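Local atomic coordinates of Tat pathway signal sequence domain protein (Parabacteroides merdae, PDB entry 4Q9A), a protein that probably hydrolyses ester bonds of acyl or lipid substrates, as a GDSL-like lipase/acylhydrolase of the SGNH hydrolase clan. Residues Val21-Gly26 with Leu92-Asp97; Arg34-Asn39 with Arg73-Asn78; Glu45-Gly50 with Pro68-Arg73; Val52-Thr57 with Gly214-Ala219. One frame throughout, in Å; residues are numbered along the deposited sequence.

Contact 1 of 4, residues Val21-Gly26 with Leu92-Asp97; sequences VILFQG and LAFQPD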
loop_
_atom_site.group_PDB
_atom_site.type_symbol
_atom_site.label_atom_id
_atom_site.label_comp_id
_atom_site.label_asym_id
_atom_site.label_seq_id
_atom_site.Cartn_x
_atom_site.Cartn_y
_atom_site.Cartn_z
ATOM N N VAL A 21 -8.665 -18.357 0.103
ATOM C CA VAL A 21 -8.378 -17.746 -1.199
ATOM C C VAL A 21 -9.241 -16.477 -1.351
ATOM O O VAL A 21 -10.468 -16.534 -1.207
ATOM C CB VAL A 21 -8.552 -18.778 -2.364
ATOM C CG1 VAL A 21 -8.607 -18.111 -3.740
ATOM C CG2 VAL A 21 -7.434 -19.807 -2.333
ATOM N N ILE A 22 -8.586 -15.332 -1.615
ATOM C CA ILE A 22 -9.290 -14.055 -1.840
ATOM C C ILE A 22 -9.014 -13.632 -3.282
ATOM O O ILE A 22 -7.853 -13.600 -3.710
ATOM C CB ILE A 22 -8.963 -12.938 -0.807
ATOM C CG1 ILE A 22 -9.336 -13.384 0.618
ATOM C CG2 ILE A 22 -9.694 -11.647 -1.154
ATOM C CD1 ILE A 22 -8.341 -12.936 1.670
ATOM N N LEU A 23 -10.090 -13.362 -4.038
ATOM C CA LEU A 23 -9.980 -13.004 -5.443
ATOM C C LEU A 23 -10.683 -11.692 -5.734
ATOM O O LEU A 23 -11.876 -11.535 -5.472
ATOM C CB LEU A 23 -10.532 -14.135 -6.351
ATOM C CG LEU A 23 -10.624 -13.849 -7.854
ATOM C CD1 LEU A 23 -9.248 -13.654 -8.482
ATOM C CD2 LEU A 23 -11.380 -14.936 -8.558
ATOM N N PHE A 24 -9.932 -10.777 -6.333
ATOM C CA PHE A 24 -10.394 -9.463 -6.776
ATOM C C PHE A 24 -10.677 -9.542 -8.252
ATOM O O PHE A 24 -9.839 -10.008 -9.044
ATOM C CB PHE A 24 -9.364 -8.366 -6.450
ATOM C CG PHE A 24 -9.261 -8.134 -4.967
ATOM C CD1 PHE A 24 -8.384 -8.882 -4.186
ATOM C CD2 PHE A 24 -10.070 -7.203 -4.339
ATOM C CE1 PHE A 24 -8.333 -8.704 -2.805
ATOM C CE2 PHE A 24 -9.996 -7.010 -2.959
ATOM C CZ PHE A 24 -9.137 -7.773 -2.200
ATOM N N GLN A 25 -11.880 -9.144 -8.611
ATOM C CA GLN A 25 -12.343 -9.183 -9.981
ATOM C C GLN A 25 -12.965 -7.813 -10.333
ATOM O O GLN A 25 -13.523 -7.133 -9.450
ATOM C CB GLN A 25 -13.326 -10.359 -10.122
ATOM C CG GLN A 25 -13.796 -10.653 -11.521
ATOM C CD GLN A 25 -12.700 -11.084 -12.443
ATOM O OE1 GLN A 25 -12.235 -10.310 -13.287
ATOM N NE2 GLN A 25 -12.340 -12.343 -12.358
ATOM N N GLY A 26 -12.792 -7.402 -11.595
ATOM C CA GLY A 26 -13.268 -6.123 -12.102
ATOM C C GLY A 26 -12.694 -5.634 -13.416
ATOM O O GLY A 26 -12.419 -6.420 -14.323
ATOM N N LEU A 92 -13.968 -19.158 -11.370
ATOM C CA LEU A 92 -14.406 -20.476 -10.924
ATOM C C LEU A 92 -13.252 -21.404 -10.607
ATOM O O LEU A 92 -13.272 -22.051 -9.560
ATOM C CB LEU A 92 -15.346 -21.085 -11.958
ATOM C CG LEU A 92 -16.856 -20.946 -11.673
ATOM C CD1 LEU A 92 -17.249 -19.539 -11.179
ATOM C CD2 LEU A 92 -17.659 -21.336 -12.890
ATOM N N ALA A 93 -12.213 -21.386 -11.461
ATOM C CA ALA A 93 -10.982 -22.171 -11.355
ATOM C C ALA A 93 -10.243 -21.908 -10.050
ATOM O O ALA A 93 -9.560 -22.793 -9.561
ATOM C CB ALA A 93 -10.072 -21.843 -12.523
ATOM N N PHE A 94 -10.373 -20.714 -9.487
ATOM C CA PHE A 94 -9.682 -20.351 -8.259
ATOM C C PHE A 94 -10.351 -20.912 -7.032
ATOM O O PHE A 94 -9.705 -20.986 -5.975
ATOM C CB PHE A 94 -9.612 -18.816 -8.133
ATOM C CG PHE A 94 -8.661 -18.198 -9.110
ATOM C CD1 PHE A 94 -9.070 -17.890 -10.405
ATOM C CD2 PHE A 94 -7.341 -17.960 -8.758
ATOM C CE1 PHE A 94 -8.175 -17.343 -11.327
ATOM C CE2 PHE A 94 -6.444 -17.396 -9.681
ATOM C CZ PHE A 94 -6.873 -17.083 -10.954
ATOM N N GLN A 95 -11.664 -21.246 -7.149
ATOM C CA GLN A 95 -12.525 -21.686 -6.047
ATOM C C GLN A 95 -12.378 -20.674 -4.892
ATOM O O GLN A 95 -11.962 -21.059 -3.795
ATOM C CB GLN A 95 -12.192 -23.117 -5.624
ATOM C CG GLN A 95 -12.767 -24.140 -6.553
ATOM C CD GLN A 95 -12.193 -25.481 -6.253
ATOM O OE1 GLN A 95 -12.371 -26.022 -5.155
ATOM N NE2 GLN A 95 -11.459 -26.029 -7.223
ATOM N N PRO A 96 -12.610 -19.356 -5.148
ATOM C CA PRO A 96 -12.375 -18.360 -4.094
ATOM C C PRO A 96 -13.294 -18.486 -2.885
ATOM O O PRO A 96 -14.511 -18.671 -3.015
ATOM C CB PRO A 96 -12.610 -17.024 -4.805
ATOM C CG PRO A 96 -13.506 -17.362 -5.965
ATOM C CD PRO A 96 -13.058 -18.707 -6.400
ATOM N N ASP A 97 -12.691 -18.363 -1.702
ATOM C CA ASP A 97 -13.402 -18.365 -0.429
ATOM C C ASP A 97 -14.107 -17.001 -0.254
ATOM O O ASP A 97 -15.221 -16.918 0.291
ATOM C CB ASP A 97 -12.417 -18.676 0.710
ATOM C CG ASP A 97 -11.895 -20.114 0.668
ATOM O OD1 ASP A 97 -12.723 -21.046 0.676
ATOM O OD2 ASP A 97 -10.663 -20.303 0.640
#
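V21 and D97 meet through their backbones and one carboxylate where two strands of a parallel sheet begin side by side, in the alpha/beta fold of SGNH hydrolases. V21 N donates to D97 OD2 at 2.8 Å along a nearly straight line (165°), using the anti lone pair of that oxygen. In return D97 N reaches V21 O at 2.9 Å, a weak and bent bond. D97 lies just before strand 98-102, and the backbone pairing of V21 and L23 with V98 and of L23 with S100 continues from it.

Beside this polar end, apolar groups fill the angle between the strand and the incoming loop. V21 CG1 lies 3.8 Å from P96 CA and equally close to the carbonyl oxygen of F94. L23 has CG anti to its backbone N (chi1 174°), which points the side chain at P96 and F94: CB comes within 3.9 Å of P96 CB, while CD2 is 4.2 Å from F94 CD1, L23 and F94 crossing at about a right angle. The ring of F94 also meets that of Y71, from the neighbouring strand 69-72.

Further out, a type I turn from L92 to Q95 follows the end of helix 88-92, and Q95, with positive phi, is the first residue to leave helical backbone angles. P96 O is held by T141 OG1, and D97 OD1 makes a long, weak ion pair with K17. The turn is closed by Q95 N, which donates to L92 O at 3.0 Å.

Contact 2 of 4, residues Arg34-Asn39 with Arg73-Asn78; sequences RDRNSN and RGISGN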
loop_
_atom_site.group_PDB
_atom_site.type_symbol
_atom_site.label_atom_id
_atom_site.label_comp_id
_atom_site.label_asym_id
_atom_site.label_seq_id
_atom_site.Cartn_x
_atom_site.Cartn_y
_atom_site.Cartn_z
ATOM N N ARG A 34 -1.517 -5.093 -13.659
ATOM C CA ARG A 34 -1.028 -6.334 -13.066
ATOM C C ARG A 34 -0.455 -7.208 -14.173
ATOM O O ARG A 34 -0.885 -7.108 -15.327
ATOM C CB ARG A 34 -2.159 -7.070 -12.318
ATOM C CG ARG A 34 -3.354 -7.448 -13.209
ATOM C CD ARG A 34 -4.300 -8.437 -12.568
ATOM N NE ARG A 34 -5.238 -9.005 -13.534
ATOM C CZ ARG A 34 -5.084 -10.197 -14.092
ATOM N NH1 ARG A 34 -4.036 -10.953 -13.779
ATOM N NH2 ARG A 34 -5.978 -10.650 -14.961
ATOM N N ASP A 35 0.500 -8.069 -13.830
ATOM C CA ASP A 35 1.078 -9.027 -14.776
ATOM C C ASP A 35 0.085 -10.206 -14.926
ATOM O O ASP A 35 -0.058 -11.067 -14.039
ATOM C CB ASP A 35 2.465 -9.473 -14.301
ATOM C CG ASP A 35 3.204 -10.427 -15.200
ATOM O OD1 ASP A 35 2.783 -10.599 -16.366
ATOM O OD2 ASP A 35 4.224 -10.979 -14.755
ATOM N N ARG A 36 -0.634 -10.204 -16.050
ATOM C CA ARG A 36 -1.659 -11.199 -16.364
ATOM C C ARG A 36 -1.042 -12.605 -16.459
ATOM O O ARG A 36 -1.744 -13.602 -16.275
ATOM C CB ARG A 36 -2.401 -10.807 -17.645
ATOM C CG ARG A 36 -3.136 -9.480 -17.498
ATOM C CD ARG A 36 -3.615 -8.916 -18.822
ATOM N NE ARG A 36 -4.253 -7.606 -18.663
ATOM C CZ ARG A 36 -5.087 -7.074 -19.550
ATOM N NH1 ARG A 36 -5.415 -7.740 -20.649
ATOM N NH2 ARG A 36 -5.631 -5.889 -19.328
ATOM N N ASN A 37 0.295 -12.672 -16.617
ATOM C CA ASN A 37 1.046 -13.922 -16.667
ATOM C C ASN A 37 1.483 -14.412 -15.256
ATOM O O ASN A 37 2.159 -15.437 -15.182
ATOM C CB ASN A 37 2.246 -13.775 -17.596
ATOM C CG ASN A 37 1.872 -13.350 -18.996
ATOM O OD1 ASN A 37 1.168 -14.056 -19.735
ATOM N ND2 ASN A 37 2.326 -12.167 -19.384
ATOM N N SER A 38 1.063 -13.723 -14.151
ATOM C CA SER A 38 1.395 -14.147 -12.785
ATOM C C SER A 38 0.600 -15.362 -12.415
ATOM O O SER A 38 -0.617 -15.362 -12.580
ATOM C CB SER A 38 1.142 -13.042 -11.765
ATOM O OG SER A 38 1.754 -13.348 -10.521
ATOM N N ASN A 39 1.292 -16.425 -11.975
ATOM C CA ASN A 39 0.682 -17.697 -11.548
ATOM C C ASN A 39 0.730 -17.846 -10.011
ATOM O O ASN A 39 0.087 -18.728 -9.440
ATOM C CB ASN A 39 1.391 -18.881 -12.211
ATOM C CG ASN A 39 1.211 -19.009 -13.707
ATOM O OD1 ASN A 39 0.457 -18.249 -14.355
ATOM N ND2 ASN A 39 1.907 -20.004 -14.284
ATOM N N ARG A 73 -7.807 -10.757 -10.883
ATOM C CA ARG A 73 -8.100 -11.179 -12.256
ATOM C C ARG A 73 -8.792 -10.066 -13.092
ATOM O O ARG A 73 -9.209 -10.328 -14.230
ATOM C CB ARG A 73 -8.897 -12.492 -12.293
ATOM C CG ARG A 73 -8.027 -13.728 -12.042
ATOM C CD ARG A 73 -6.851 -13.895 -13.007
ATOM N NE ARG A 73 -5.563 -13.963 -12.310
ATOM C CZ ARG A 73 -4.377 -14.027 -12.914
ATOM N NH1 ARG A 73 -4.296 -14.018 -14.240
ATOM N NH2 ARG A 73 -3.264 -14.068 -12.196
ATOM N N GLY A 74 -8.829 -8.840 -12.552
ATOM C CA GLY A 74 -9.415 -7.696 -13.229
ATOM C C GLY A 74 -8.773 -7.421 -14.576
ATOM O O GLY A 74 -7.568 -7.647 -14.754
ATOM N N ILE A 75 -9.594 -6.997 -15.555
ATOM C CA ILE A 75 -9.157 -6.653 -16.916
ATOM C C ILE A 75 -9.777 -5.305 -17.300
ATOM O O ILE A 75 -10.992 -5.139 -17.250
ATOM C CB ILE A 75 -9.501 -7.777 -17.961
ATOM C CG1 ILE A 75 -8.767 -9.122 -17.693
ATOM C CG2 ILE A 75 -9.381 -7.313 -19.431
ATOM C CD1 ILE A 75 -7.256 -9.165 -17.832
ATOM N N SER A 76 -8.936 -4.353 -17.700
ATOM C CA SER A 76 -9.361 -3.029 -18.161
ATOM C C SER A 76 -10.350 -3.114 -19.338
ATOM O O SER A 76 -10.319 -4.059 -20.147
ATOM C CB SER A 76 -8.158 -2.192 -18.558
ATOM O OG SER A 76 -7.203 -3.072 -19.119
ATOM N N GLY A 77 -11.264 -2.152 -19.344
ATOM C CA GLY A 77 -12.308 -2.031 -20.343
ATOM C C GLY A 77 -13.488 -2.962 -20.155
ATOM O O GLY A 77 -14.464 -2.877 -20.910
ATOM N N ASN A 78 -13.417 -3.840 -19.145
ATOM C CA ASN A 78 -14.433 -4.854 -18.911
ATOM C C ASN A 78 -15.819 -4.332 -18.469
ATOM O O ASN A 78 -15.965 -3.397 -17.675
ATOM C CB ASN A 78 -13.941 -5.896 -17.914
ATOM C CG ASN A 78 -13.471 -7.175 -18.548
ATOM O OD1 ASN A 78 -13.555 -8.250 -17.938
ATOM N ND2 ASN A 78 -12.989 -7.098 -19.792
#
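R34 and R73 reach each other by quite different torsions. In R34 the first torsion (chi1 60°) sets CG between the backbone N and the carbonyl carbon, and the chain then runs extended to G74; R73 instead bends at chi2 (-57°) and again at chi3, bringing its guanidinium to the carbonyls of the D35-S38 turn. R34 NE donates to G74 O at 3.0 Å, in the carbonyl plane and on a lone pair, with the oxygen at the guanidinium edge. R34 NH2 adds a weak bond to the same oxygen. The two guanidinium planes stand 64° apart. R34 NH1 lies over the centre of one face of R73, an approach of two like charges with no hydrogen bond between them.

R73 gives NH1 to R36 O at 3.3 Å and NH2 to S38 O at 3.0 Å, NH2 having a further acceptor in Q46 OE1. An alanine in place of R73 removes both donors, and the carbonyls of R36 and S38 would probably be left without these mates and the D35-S38 turn freer to shift. The type I turn is also held by an Asx turn, D35 OD1 accepting from N37 N.

The 73-78 loop follows strand 69-72 and carries the type II turn I75-N78. G77 N is hydrogen-bonded to OG of the phosphoserine at position 28, in the family's GDS sequence, consistent with the glycine N-H of an SGNH oxyanion hole; N78 O is bound by N106 ND2.

R36, salt-bridged to D31, lays one guanidinium face on I75, whose CD1 sits over its centre, 3.5 Å from R36 CZ. D31 also accepts from S76 N.

Contact 3 of 4, residues Glu45-Gly50 with Pro68-Arg73; sequences EQFGSG and PKIYNR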
loop_
_atom_site.group_PDB
_atom_site.type_symbol
_atom_site.label_atom_id
_atom_site.label_comp_id
_atom_site.label_asym_id
_atom_site.label_seq_id
_atom_site.Cartn_x
_atom_site.Cartn_y
_atom_site.Cartn_z
ATOM N N GLU A 45 3.518 -8.335 -8.963
ATOM C CA GLU A 45 3.143 -8.806 -10.296
ATOM C C GLU A 45 1.698 -9.302 -10.308
ATOM O O GLU A 45 0.991 -9.078 -11.293
ATOM C CB GLU A 45 4.070 -9.951 -10.754
ATOM C CG GLU A 45 5.545 -9.612 -10.902
ATOM C CD GLU A 45 6.369 -9.458 -9.638
ATOM O OE1 GLU A 45 6.053 -10.114 -8.619
ATOM O OE2 GLU A 45 7.356 -8.687 -9.677
ATOM N N GLN A 46 1.260 -9.976 -9.213
ATOM C CA GLN A 46 -0.085 -10.530 -9.118
ATOM C C GLN A 46 -1.113 -9.413 -8.947
ATOM O O GLN A 46 -2.113 -9.395 -9.669
ATOM C CB GLN A 46 -0.163 -11.556 -7.961
ATOM C CG GLN A 46 -1.533 -12.211 -7.740
ATOM C CD GLN A 46 -2.092 -13.032 -8.895
ATOM O OE1 GLN A 46 -3.244 -12.853 -9.311
ATOM N NE2 GLN A 46 -1.337 -14.001 -9.390
ATOM N N PHE A 47 -0.835 -8.474 -8.025
ATOM C CA PHE A 47 -1.719 -7.393 -7.611
ATOM C C PHE A 47 -1.769 -6.175 -8.529
ATOM O O PHE A 47 -2.847 -5.578 -8.706
ATOM C CB PHE A 47 -1.299 -6.906 -6.209
ATOM C CG PHE A 47 -1.341 -7.948 -5.120
ATOM C CD1 PHE A 47 -2.341 -8.917 -5.099
ATOM C CD2 PHE A 47 -0.439 -7.905 -4.061
ATOM C CE1 PHE A 47 -2.378 -9.878 -4.087
ATOM C CE2 PHE A 47 -0.492 -8.852 -3.034
ATOM C CZ PHE A 47 -1.465 -9.827 -3.051
ATOM N N GLY A 48 -0.615 -5.755 -9.022
ATOM C CA GLY A 48 -0.529 -4.529 -9.794
ATOM C C GLY A 48 -0.381 -3.348 -8.850
ATOM O O GLY A 48 0.114 -3.511 -7.726
ATOM N N SER A 49 -0.831 -2.155 -9.274
ATOM C CA SER A 49 -0.632 -0.947 -8.468
ATOM C C SER A 49 -1.917 -0.292 -7.947
ATOM O O SER A 49 -1.836 0.814 -7.381
ATOM C CB SER A 49 0.153 0.083 -9.279
ATOM O OG SER A 49 1.252 -0.513 -9.949
ATOM N N GLY A 50 -3.069 -0.945 -8.133
ATOM C CA GLY A 50 -4.364 -0.389 -7.730
ATOM C C GLY A 50 -4.730 -0.575 -6.280
ATOM O O GLY A 50 -3.912 -1.040 -5.476
ATOM N N PRO A 68 -3.409 -15.840 4.041
ATOM C CA PRO A 68 -4.326 -15.873 2.894
ATOM C C PRO A 68 -3.606 -15.844 1.544
ATOM O O PRO A 68 -2.495 -15.300 1.433
ATOM C CB PRO A 68 -5.177 -14.614 3.093
ATOM C CG PRO A 68 -4.366 -13.707 3.894
ATOM C CD PRO A 68 -3.454 -14.531 4.730
ATOM N N LYS A 69 -4.227 -16.466 0.536
ATOM C CA LYS A 69 -3.697 -16.492 -0.826
ATOM C C LYS A 69 -4.566 -15.535 -1.626
ATOM O O LYS A 69 -5.753 -15.821 -1.844
ATOM C CB LYS A 69 -3.680 -17.925 -1.423
ATOM C CG LYS A 69 -3.271 -19.060 -0.460
ATOM C CD LYS A 69 -2.746 -20.277 -1.229
ATOM C CE LYS A 69 -2.993 -21.569 -0.509
ATOM N NZ LYS A 69 -2.541 -22.735 -1.298
ATOM N N ILE A 70 -4.007 -14.356 -1.976
ATOM C CA ILE A 70 -4.741 -13.282 -2.655
ATOM C C ILE A 70 -4.360 -13.195 -4.145
ATOM O O ILE A 70 -3.177 -13.211 -4.509
ATOM C CB ILE A 70 -4.567 -11.924 -1.915
ATOM C CG1 ILE A 70 -4.810 -12.099 -0.385
ATOM C CG2 ILE A 70 -5.528 -10.869 -2.484
ATOM C CD1 ILE A 70 -4.415 -10.961 0.489
ATOM N N TYR A 71 -5.396 -13.118 -4.998
ATOM C CA TYR A 71 -5.291 -13.074 -6.459
ATOM C C TYR A 71 -6.075 -11.899 -7.034
ATOM O O TYR A 71 -7.050 -11.456 -6.421
ATOM C CB TYR A 71 -5.816 -14.400 -7.066
ATOM C CG TYR A 71 -4.939 -15.584 -6.746
ATOM C CD1 TYR A 71 -3.819 -15.875 -7.517
ATOM C CD2 TYR A 71 -5.227 -16.419 -5.672
ATOM C CE1 TYR A 71 -3.005 -16.965 -7.226
ATOM C CE2 TYR A 71 -4.416 -17.513 -5.368
ATOM C CZ TYR A 71 -3.308 -17.785 -6.154
ATOM O OH TYR A 71 -2.473 -18.836 -5.879
ATOM N N ASN A 72 -5.657 -11.421 -8.227
ATOM C CA ASN A 72 -6.304 -10.345 -8.982
ATOM C C ASN A 72 -6.550 -10.832 -10.407
ATOM O O ASN A 72 -5.612 -11.296 -11.066
ATOM C CB ASN A 72 -5.444 -9.064 -8.970
ATOM C CG ASN A 72 -6.019 -7.826 -9.653
ATOM O OD1 ASN A 72 -7.053 -7.839 -10.343
ATOM N ND2 ASN A 72 -5.310 -6.711 -9.518
ATOM N N ARG A 73 -7.807 -10.757 -10.883
ATOM C CA ARG A 73 -8.100 -11.179 -12.256
ATOM C C ARG A 73 -8.792 -10.066 -13.092
ATOM O O ARG A 73 -9.209 -10.328 -14.230
ATOM C CB ARG A 73 -8.897 -12.492 -12.293
ATOM C CG ARG A 73 -8.027 -13.728 -12.042
ATOM C CD ARG A 73 -6.851 -13.895 -13.007
ATOM N NE ARG A 73 -5.563 -13.963 -12.310
ATOM C CZ ARG A 73 -4.377 -14.027 -12.914
ATOM N NH1 ARG A 73 -4.296 -14.018 -14.240
ATOM N NH2 ARG A 73 -3.264 -14.068 -12.196
#
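Q46 OE1 is gripped by two donors of the strand 69-72 end. N72 N approaches at 3.0 Å in the amide's carbonyl plane, on a lone pair and almost straight (174°); R73 NH2 comes to the same oxygen at 3.1 Å, tilted from that plane and well off the C=O axis. Q46 gets there with CG anti to its backbone N and a bend at chi2. Its NE2 is turned to R40 O, which fixes which way round the amide sits, and the edge of the Y71 ring lies beside OE1, ring and amide planes 79° apart.

N72 answers in the other direction. Its ND2 donates to F47 O at 2.8 Å, meeting the carbonyl from above its plane, and also to T30 O, while its OD1 accepts from G74 N. On the apolar side, F47 CE1 rests 3.7 Å from I70 CG2, the side chains crossing at about a right angle; L212 of the second subunit packs on F47.

Strand 69-72 is outermost in this chain's parallel sheet, and the N-H of N72, which points away from neighbouring strand 21-26, is taken up by a glutamine of the short helix 44-47, which closes the edge of the parallel sheet in this SGNH-type alpha/beta fold.

Contact 4 of 4, residues Val52-Thr57 with Gly214-Ala219; sequences VLFTAT and GRQLMA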
loop_
_atom_site.group_PDB
_atom_site.type_symbol
_atom_site.label_atom_id
_atom_site.label_comp_id
_atom_site.label_asym_id
_atom_site.label_seq_id
_atom_site.Cartn_x
_atom_site.Cartn_y
_atom_site.Cartn_z
ATOM N N VAL A 52 -6.357 -2.851 -5.102
ATOM C CA VAL A 52 -6.212 -4.278 -4.801
ATOM C C VAL A 52 -4.900 -4.510 -4.036
ATOM O O VAL A 52 -4.909 -5.195 -3.014
ATOM C CB VAL A 52 -6.309 -5.141 -6.079
ATOM C CG1 VAL A 52 -5.977 -6.595 -5.794
ATOM C CG2 VAL A 52 -7.687 -5.018 -6.707
ATOM N N LEU A 53 -3.802 -3.882 -4.493
ATOM C CA LEU A 53 -2.506 -3.986 -3.838
ATOM C C LEU A 53 -2.617 -3.535 -2.357
ATOM O O LEU A 53 -2.233 -4.280 -1.458
ATOM C CB LEU A 53 -1.459 -3.150 -4.616
ATOM C CG LEU A 53 -0.178 -2.715 -3.896
ATOM C CD1 LEU A 53 0.681 -3.915 -3.516
ATOM C CD2 LEU A 53 0.616 -1.750 -4.751
ATOM N N PHE A 54 -3.203 -2.349 -2.126
ATOM C CA PHE A 54 -3.334 -1.723 -0.817
ATOM C C PHE A 54 -4.289 -2.463 0.115
ATOM O O PHE A 54 -4.070 -2.439 1.325
ATOM C CB PHE A 54 -3.715 -0.257 -0.983
ATOM C CG PHE A 54 -2.598 0.470 -1.694
ATOM C CD1 PHE A 54 -1.398 0.751 -1.038
ATOM C CD2 PHE A 54 -2.703 0.788 -3.045
ATOM C CE1 PHE A 54 -0.331 1.361 -1.715
ATOM C CE2 PHE A 54 -1.648 1.413 -3.719
ATOM C CZ PHE A 54 -0.468 1.699 -3.047
ATOM N N THR A 55 -5.293 -3.148 -0.440
ATOM C CA THR A 55 -6.255 -3.965 0.298
ATOM C C THR A 55 -5.582 -5.285 0.679
ATOM O O THR A 55 -5.703 -5.743 1.815
ATOM C CB THR A 55 -7.506 -4.217 -0.567
ATOM O OG1 THR A 55 -7.845 -3.034 -1.290
ATOM C CG2 THR A 55 -8.694 -4.700 0.244
ATOM N N ALA A 56 -4.880 -5.898 -0.298
ATOM C CA ALA A 56 -4.182 -7.167 -0.153
ATOM C C ALA A 56 -3.151 -7.112 0.973
ATOM O O ALA A 56 -3.174 -7.964 1.866
ATOM C CB ALA A 56 -3.521 -7.543 -1.458
ATOM N N THR A 57 -2.297 -6.070 0.969
ATOM C CA THR A 57 -1.227 -5.893 1.949
ATOM C C THR A 57 -1.807 -5.741 3.379
ATOM O O THR A 57 -1.225 -6.288 4.326
ATOM C CB THR A 57 -0.332 -4.749 1.544
ATOM O OG1 THR A 57 -1.131 -3.592 1.288
ATOM C CG2 THR A 57 0.520 -5.093 0.326
ATOM N N GLY A 214 -6.527 7.878 -3.542
ATOM C CA GLY A 214 -7.827 7.245 -3.773
ATOM C C GLY A 214 -7.805 5.741 -3.599
ATOM O O GLY A 214 -8.784 5.154 -3.156
ATOM N N ARG A 215 -6.698 5.109 -3.973
ATOM C CA ARG A 215 -6.445 3.673 -3.853
ATOM C C ARG A 215 -6.441 3.267 -2.387
ATOM O O ARG A 215 -7.182 2.357 -2.004
ATOM C CB ARG A 215 -5.103 3.318 -4.520
ATOM C CG ARG A 215 -5.190 3.311 -6.028
ATOM C CD ARG A 215 -3.838 3.373 -6.659
ATOM N NE ARG A 215 -3.952 3.881 -8.019
ATOM C CZ ARG A 215 -2.984 3.838 -8.923
ATOM N NH1 ARG A 215 -1.810 3.295 -8.623
ATOM N NH2 ARG A 215 -3.182 4.332 -10.138
ATOM N N GLN A 216 -5.644 3.989 -1.559
ATOM C CA GLN A 216 -5.543 3.776 -0.121
ATOM C C GLN A 216 -6.923 3.940 0.524
ATOM O O GLN A 216 -7.308 3.078 1.310
ATOM C CB GLN A 216 -4.507 4.736 0.506
ATOM C CG GLN A 216 -4.133 4.418 1.962
ATOM C CD GLN A 216 -3.495 3.049 2.164
ATOM O OE1 GLN A 216 -2.261 2.876 2.058
ATOM N NE2 GLN A 216 -4.319 2.060 2.528
ATOM N N LEU A 217 -7.681 5.008 0.146
ATOM C CA LEU A 217 -9.045 5.279 0.633
ATOM C C LEU A 217 -9.999 4.095 0.378
ATOM O O LEU A 217 -10.746 3.690 1.284
ATOM C CB LEU A 217 -9.616 6.528 -0.050
ATOM C CG LEU A 217 -10.980 6.999 0.421
ATOM C CD1 LEU A 217 -10.858 7.762 1.715
ATOM C CD2 LEU A 217 -11.633 7.876 -0.612
HETATM N N MSE A 218 -9.936 3.541 -0.860
HETATM C CA MSE A 218 -10.773 2.437 -1.287
HETATM C C MSE A 218 -10.465 1.196 -0.497
HETATM O O MSE A 218 -11.406 0.519 -0.052
HETATM C CB MSE A 218 -10.600 2.179 -2.773
HETATM C CG MSE A 218 -11.259 3.239 -3.618
HETATM SE SE MSE A 218 -10.761 3.010 -5.434
HETATM C CE MSE A 218 -11.771 1.390 -5.807
ATOM N N ALA A 219 -9.141 0.919 -0.304
ATOM C CA ALA A 219 -8.620 -0.209 0.475
ATOM C C ALA A 219 -9.179 -0.176 1.902
ATOM O O ALA A 219 -9.685 -1.190 2.384
ATOM C CB ALA A 219 -7.096 -0.176 0.504
#
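F54 and T55 close on A219 where helix 51-62 crosses helix 212-226, the short segments coming to 8.0 Å between axes at a signed angle of -44°. The methyl of A219 is the tight point: its CB lies 3.7 Å from F54 CB and 3.5 Å from T55 OG1, and the CA atoms of T55 and A219 are only 4.4 Å apart. So small a residue lets the backbones draw together. T55 OG1, anti to its carbonyl carbon, turns back to bond Y51 O in its own helix, leaving T55 and A219 in simple contact.

Toward the earlier turn of helix 212-226 the contact passes to the longer side chains R215 and Q216. The ring of F54 meets R215 obliquely and Q216 at about a right angle, with CD2 3.8 Å from R215 CB and CD1 3.9 Å from Q216 OE1; L53 CD2 lies over one face, toward the rim. The looser side is at R215, partly exposed, which offers F54 little but the start of its chain. Its extended arm leads away, NE donating to P210 O and NH1 weakly to S49 O. An alanine in place of F54 would probably open a gap beside R215 and Q216 and deprive T57 of the second subunit of a packing partner.

Q216 OE1 is bound by T57 OG1 of the second subunit, and T57 of this chain binds Q216 of that one, so the helix pair also contributes to the dimer interface. With no hydrogen bond between the two segments, their crossing rests on van der Waals packing, while T55 OG1, the R215 guanidinium and Q216 OE1 find hydrogen-bond partners elsewhere.

How the contacts relate
From the N terminus, strand 21-26 opens the longest of three enclosing loops, which contact 1 closes at 92-97, just before strand 98-102. Contact 2 closes a shorter loop within it, from 34-39 to 73-78, and contact 3 a shorter one still, from 45-50 to 68-73; contacts 2 and 3 share R73. Contact 4 crosses all three, because 52-57 lies within those loops whereas 214-219 comes near the C terminus. Backbone pairing of strand 21-26 with strand 69-72 and the loop that follows joins contact 1 to contacts 2 and 3. F24 packs on V52 and T55, linking the sheet to the helices of contact 4, and contacts 3 and 4 both reach the second subunit.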